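PDB 4WA0: possible adhesin from Caldicellulosiruptor kronotskyensis, which probably mediates attachment of this extremely thermophilic bacterium to cellulose as a tapirin, represented here by its C-terminal beta-helix domain. Local coordinates for residues T138-R143 with S160-N165; V260-S265 with Q346-N351. One frame throughout, in Å; residues are numbered along the deposited sequence.

The two contacts lie on opposite sides of the chain's centre, toward the two ends of the elongated beta-helix. Their centres are about 44 Å apart, and their nearest atoms about 34 Å. They do not touch. In interaction 1, strands of two successive coils pair within one wall of the beta-helix. Interaction 2 joins a strand further along the same wall to the alpha-helix 342-352, which lies against it near the C-terminus. The magnesium site belongs to the second neighbourhood. The ion is about 9 Å from the side chain of Tyr262, whereas interaction 1 lies away from it. Along the chain, interaction 1 is complete before interaction 2 begins.

Interaction 1. Residues T138-R143 with S160-N165; sequences TLASIR and SAVYCN
Strands 139-142 and 161-164 run side by side in the same direction, their axes 4.7 Å apart and 4° from parallel. Five backbone hydrogen bonds join residues 138-143 to 160-165. The first runs from Ala161 N to Thr138 O. Ala140 N then gives to Ala161 O (2.9 Å), and Ala140 O accepts from Tyr163 N (2.8 Å). Ile142 N bonds to Tyr163 O. The last, Asn165 N to Ile142 O, is longer at 3.3 Å.

This is the ladder of a parallel beta-helix, in which equivalent strands of successive coils stack in register. Strand 119-121 of the preceding coil lies beside 139-142, and strand 182-185 of the following coil beside 161-164. The chain turns corners at Arg143 and Asn165 into another wall.

Side chains stack in like positions on both faces. On one face, Ala140 CB sits across from both methyls of Val162, with CG2 at 4.1 Å. Further along, Ile142 CD1 meets Cys164 SG at 4.0 Å. Leu119 touches Ala140 and Ile142 on the preceding side; Leu183 and Leu185 touch Val162 and Cys164 on the other.

The other face carries Leu139, Ala161, Ser141 and Tyr163. Leu139 CG lies opposite its backbone N (chi1 176°), and CD1 reaches across the strand gap. There it meets the ring edge of Tyr163 at CE1, 4.0 Å away. Ala140 O also lies at this ring edge, 3.5 Å from Tyr163 CD1. The tyrosine ring stacks with Tyr184 of the following coil and also meets Phe210. Ser141 OG bonds to Pro213 O.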
loop_
_atom_site.group_PDB
_atom_site.type_symbol
_atom_site.label_atom_id
_atom_site.label_comp_id
_atom_site.label_asym_id
_atom_site.label_seq_id
_atom_site.Cartn_x
_atom_site.Cartn_y
_atom_site.Cartn_z
ATOM N N THR A 138 -18.978 -0.007 -8.715
ATOM C CA THR A 138 -19.877 1.167 -8.646
ATOM C C THR A 138 -19.572 2.313 -9.639
ATOM O O THR A 138 -20.452 2.803 -10.355
ATOM C CB THR A 138 -19.966 1.654 -7.174
ATOM O OG1 THR A 138 -20.418 0.570 -6.375
ATOM C CG2 THR A 138 -20.885 2.800 -6.983
ATOM N N LEU A 139 -18.315 2.784 -9.642
ATOM C CA LEU A 139 -17.976 3.976 -10.354
ATOM C C LEU A 139 -16.539 3.986 -10.840
ATOM O O LEU A 139 -15.609 3.530 -10.138
ATOM C CB LEU A 139 -18.204 5.129 -9.427
ATOM C CG LEU A 139 -17.868 6.556 -9.779
ATOM C CD1 LEU A 139 -18.842 7.006 -10.838
ATOM C CD2 LEU A 139 -18.055 7.534 -8.628
ATOM N N ALA A 140 -16.324 4.517 -12.037
ATOM C CA ALA A 140 -14.942 4.740 -12.516
ATOM C C ALA A 140 -14.952 5.995 -13.381
ATOM O O ALA A 140 -15.915 6.281 -14.133
ATOM C CB ALA A 140 -14.369 3.546 -13.280
ATOM N N SER A 141 -13.924 6.758 -13.194
ATOM C CA SER A 141 -13.675 7.981 -13.918
ATOM C C SER A 141 -12.244 7.942 -14.391
ATOM O O SER A 141 -11.285 8.010 -13.550
ATOM C CB SER A 141 -13.935 9.161 -12.963
ATOM O OG SER A 141 -13.656 10.393 -13.583
ATOM N N ILE A 142 -12.096 7.855 -15.723
ATOM C CA ILE A 142 -10.810 7.676 -16.389
ATOM C C ILE A 142 -10.664 8.764 -17.411
ATOM O O ILE A 142 -11.351 8.743 -18.432
ATOM C CB ILE A 142 -10.707 6.274 -17.027
ATOM C CG1 ILE A 142 -10.909 5.203 -15.927
ATOM C CG2 ILE A 142 -9.436 6.141 -17.852
ATOM C CD1 ILE A 142 -11.061 3.794 -16.430
ATOM N N ARG A 143 -9.736 9.694 -17.193
ATOM C CA ARG A 143 -9.683 10.885 -18.056
ATOM C C ARG A 143 -9.036 10.621 -19.372
ATOM O O ARG A 143 -9.204 11.392 -20.303
ATOM C CB ARG A 143 -8.965 12.079 -17.387
ATOM C CG ARG A 143 -9.496 12.461 -16.034
ATOM C CD ARG A 143 -10.909 12.876 -16.138
ATOM N NE ARG A 143 -11.419 13.440 -14.847
ATOM C CZ ARG A 143 -11.806 14.688 -14.642
ATOM N NH1 ARG A 143 -11.687 15.595 -15.610
ATOM N NH2 ARG A 143 -12.302 15.042 -13.442
ATOM N N SER A 160 -23.295 -0.108 -12.344
ATOM C CA SER A 160 -22.102 0.728 -12.193
ATOM C C SER A 160 -22.214 1.886 -13.210
ATOM O O SER A 160 -23.097 1.868 -14.083
ATOM C CB SER A 160 -20.804 -0.091 -12.378
ATOM O OG SER A 160 -20.759 -0.639 -13.676
ATOM N N ALA A 161 -21.385 2.909 -13.052
ATOM C CA ALA A 161 -21.286 4.077 -13.948
ATOM C C ALA A 161 -19.813 4.289 -14.221
ATOM O O ALA A 161 -18.976 4.472 -13.284
ATOM C CB ALA A 161 -21.880 5.303 -13.293
ATOM N N VAL A 162 -19.445 4.240 -15.497
ATOM C CA VAL A 162 -18.020 4.330 -15.840
ATOM C C VAL A 162 -17.861 5.387 -16.905
ATOM O O VAL A 162 -18.569 5.323 -17.912
ATOM C CB VAL A 162 -17.558 2.988 -16.395
ATOM C CG1 VAL A 162 -16.192 3.151 -16.990
ATOM C CG2 VAL A 162 -17.605 1.946 -15.308
ATOM N N TYR A 163 -16.929 6.301 -16.738
ATOM C CA TYR A 163 -16.769 7.453 -17.638
ATOM C C TYR A 163 -15.326 7.444 -18.119
ATOM O O TYR A 163 -14.464 7.457 -17.269
ATOM C CB TYR A 163 -17.032 8.697 -16.893
ATOM C CG TYR A 163 -18.412 8.851 -16.238
ATOM C CD1 TYR A 163 -18.681 8.234 -15.058
ATOM C CD2 TYR A 163 -19.440 9.630 -16.842
ATOM C CE1 TYR A 163 -19.909 8.356 -14.458
ATOM C CE2 TYR A 163 -20.665 9.779 -16.241
ATOM C CZ TYR A 163 -20.889 9.128 -15.043
ATOM O OH TYR A 163 -22.113 9.209 -14.427
ATOM N N CYS A 164 -15.075 7.342 -19.426
ATOM C CA CYS A 164 -13.685 7.277 -20.003
ATOM C C CYS A 164 -13.650 8.181 -21.219
ATOM O O CYS A 164 -14.626 8.353 -21.917
ATOM C CB CYS A 164 -13.114 5.872 -20.454
ATOM S SG CYS A 164 -13.640 4.491 -19.451
ATOM N N ASN A 165 -12.495 8.711 -21.509
ATOM C CA ASN A 165 -12.348 9.371 -22.781
ATOM C C ASN A 165 -12.413 8.481 -23.989
ATOM O O ASN A 165 -13.051 8.820 -24.979
ATOM C CB ASN A 165 -11.020 10.182 -22.807
ATOM C CG ASN A 165 -10.870 10.985 -24.070
ATOM O OD1 ASN A 165 -10.088 10.601 -24.953
ATOM N ND2 ASN A 165 -11.699 11.981 -24.236
#

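Interaction 2. Residues V260-S265 with Q346-N351; sequences VIYGES and QDIESN
Tyr262 extends its ring from strand 258-263 to helix 342-352, where its phenol end meets Asp347, Ile348 and Asn351. Val260 of the same strand lies over one ring face, with CG2 3.9 Å above the plane of the Tyr262 ring and set off toward the rim. The strand belongs to a wall of the beta-helix, and the short C-terminal helix packs against the outside of that wall. The strand and helix segments run in roughly the same direction, 20° apart, with their axes 10.4 Å from each other. Side chains therefore bridge the gap.

The phenol oxygen carries the polar part of the contact. Tyr262 OH donates to Asp347 OD2 over 2.6 Å, a short bond. It accepts from Asn351 ND2 at 3.0 Å, with an N-H...O angle of 159°. One hydroxyl thus joins two residues a helical turn apart, and its proton is committed to the carboxylate.

The two partners approach differently. Asp347 OD2 lies at the edge of the ring and in its plane, while the hydroxyl comes from above the carboxylate plane. Asn351 stands almost upright to the ring, and the hydroxyl lies close to its amide plane. Asp347 OD2 has a second partner in Thr249 OG1 on the neighbouring strand 247-251, which probably helps to fix the carboxylate. Pro237 touches both Tyr262 and Asn351. Leu246, a magnesium ligand, has its side chain about 6 Å from that of Tyr262.

Aliphatic groups of Val260 and Ile348 flank these oxygens. Ile348 CG1 points away from its own carbonyl carbon (chi1 -68°), which brings it to 3.7 Å from Tyr262 OH. The same Ile348 CG1 makes an apolar contact with Val260 CG2 at 4.1 Å, and the second valine methyl, CG1, lies 3.8 Å from Asp347 OD2.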
loop_
_atom_site.group_PDB
_atom_site.type_symbol
_atom_site.label_atom_id
_atom_site.label_comp_id
_atom_site.label_asym_id
_atom_site.label_seq_id
_atom_site.Cartn_x
_atom_site.Cartn_y
_atom_site.Cartn_z
ATOM N N VAL A 260 9.038 1.185 22.581
ATOM C CA VAL A 260 9.517 1.816 21.378
ATOM C C VAL A 260 11.050 1.721 21.351
ATOM O O VAL A 260 11.708 2.037 22.350
ATOM C CB VAL A 260 8.950 3.237 21.148
ATOM C CG1 VAL A 260 9.299 4.142 22.287
ATOM C CG2 VAL A 260 9.404 3.823 19.828
ATOM N N ILE A 261 11.561 1.294 20.183
ATOM C CA ILE A 261 12.995 1.297 19.903
ATOM C C ILE A 261 13.308 2.361 18.884
ATOM O O ILE A 261 12.672 2.390 17.847
ATOM C CB ILE A 261 13.399 -0.081 19.361
ATOM C CG1 ILE A 261 13.054 -1.219 20.328
ATOM C CG2 ILE A 261 14.877 -0.232 19.077
ATOM C CD1 ILE A 261 13.518 -1.112 21.766
ATOM N N TYR A 262 14.322 3.187 19.177
ATOM C CA TYR A 262 14.734 4.259 18.313
ATOM C C TYR A 262 16.132 3.912 17.791
ATOM O O TYR A 262 17.017 3.598 18.588
ATOM C CB TYR A 262 14.880 5.530 19.076
ATOM C CG TYR A 262 13.571 6.081 19.659
ATOM C CD1 TYR A 262 12.711 6.740 18.887
ATOM C CD2 TYR A 262 13.327 6.016 21.018
ATOM C CE1 TYR A 262 11.510 7.268 19.420
ATOM C CE2 TYR A 262 12.132 6.519 21.559
ATOM C CZ TYR A 262 11.274 7.172 20.742
ATOM O OH TYR A 262 10.100 7.727 21.233
ATOM N N GLY A 263 16.307 3.932 16.479
ATOM C CA GLY A 263 17.688 3.833 15.901
ATOM C C GLY A 263 17.851 4.929 14.880
ATOM O O GLY A 263 17.320 4.837 13.784
ATOM N N GLU A 264 18.621 5.965 15.194
ATOM C CA GLU A 264 18.769 7.030 14.240
ATOM C C GLU A 264 19.257 6.548 12.883
ATOM O O GLU A 264 18.626 6.780 11.845
ATOM C CB GLU A 264 19.681 8.143 14.787
ATOM C CG GLU A 264 20.029 9.235 13.786
ATOM C CD GLU A 264 18.867 10.164 13.409
ATOM O OE1 GLU A 264 17.737 10.025 13.961
ATOM O OE2 GLU A 264 19.059 11.069 12.574
ATOM N N SER A 265 20.363 5.831 12.886
ATOM C CA SER A 265 20.964 5.400 11.625
ATOM C C SER A 265 20.378 4.184 10.955
ATOM O O SER A 265 20.505 4.020 9.720
ATOM C CB SER A 265 22.497 5.159 11.868
ATOM O OG SER A 265 23.145 6.375 12.266
ATOM N N GLN A 346 3.002 9.645 23.444
ATOM C CA GLN A 346 3.526 10.915 23.882
ATOM C C GLN A 346 5.074 10.954 23.708
ATOM O O GLN A 346 5.667 11.960 23.298
ATOM C CB GLN A 346 3.156 11.142 25.335
ATOM C CG GLN A 346 3.639 12.449 25.903
ATOM C CD GLN A 346 3.037 13.609 25.108
ATOM O OE1 GLN A 346 1.816 13.816 25.120
ATOM N NE2 GLN A 346 3.889 14.315 24.321
ATOM N N ASP A 347 5.731 9.850 24.022
ATOM C CA ASP A 347 7.215 9.763 23.955
ATOM C C ASP A 347 7.672 9.969 22.522
ATOM O O ASP A 347 8.659 10.665 22.254
ATOM C CB ASP A 347 7.697 8.394 24.410
ATOM C CG ASP A 347 9.219 8.319 24.537
ATOM O OD1 ASP A 347 9.739 8.947 25.463
ATOM O OD2 ASP A 347 9.855 7.568 23.807
ATOM N N ILE A 348 6.970 9.337 21.619
ATOM C CA ILE A 348 7.300 9.404 20.187
ATOM C C ILE A 348 7.030 10.805 19.698
ATOM O O ILE A 348 7.902 11.409 19.068
ATOM C CB ILE A 348 6.450 8.423 19.376
ATOM C CG1 ILE A 348 6.810 6.952 19.685
ATOM C CG2 ILE A 348 6.610 8.707 17.875
ATOM C CD1 ILE A 348 5.804 5.940 19.208
ATOM N N GLU A 349 5.832 11.345 20.010
ATOM C CA GLU A 349 5.518 12.762 19.692
ATOM C C GLU A 349 6.562 13.715 20.159
ATOM O O GLU A 349 6.928 14.641 19.429
ATOM C CB GLU A 349 4.102 13.161 20.220
ATOM C CG GLU A 349 3.013 12.529 19.344
ATOM C CD GLU A 349 1.650 12.270 19.993
ATOM O OE1 GLU A 349 1.402 12.620 21.157
ATOM O OE2 GLU A 349 0.790 11.650 19.290
ATOM N N SER A 350 7.096 13.503 21.356
ATOM C CA SER A 350 8.047 14.424 21.938
ATOM C C SER A 350 9.376 14.353 21.220
ATOM O O SER A 350 10.012 15.381 20.956
ATOM C CB SER A 350 8.266 14.149 23.417
ATOM O OG SER A 350 7.053 14.419 24.120
ATOM N N ASN A 351 9.804 13.140 20.925
ATOM C CA ASN A 351 11.118 12.932 20.310
ATOM C C ASN A 351 11.162 13.277 18.823
ATOM O O ASN A 351 12.238 13.473 18.273
ATOM C CB ASN A 351 11.540 11.478 20.465
ATOM C CG ASN A 351 12.031 11.168 21.852
ATOM O OD1 ASN A 351 12.773 11.909 22.435
ATOM N ND2 ASN A 351 11.601 10.037 22.398
#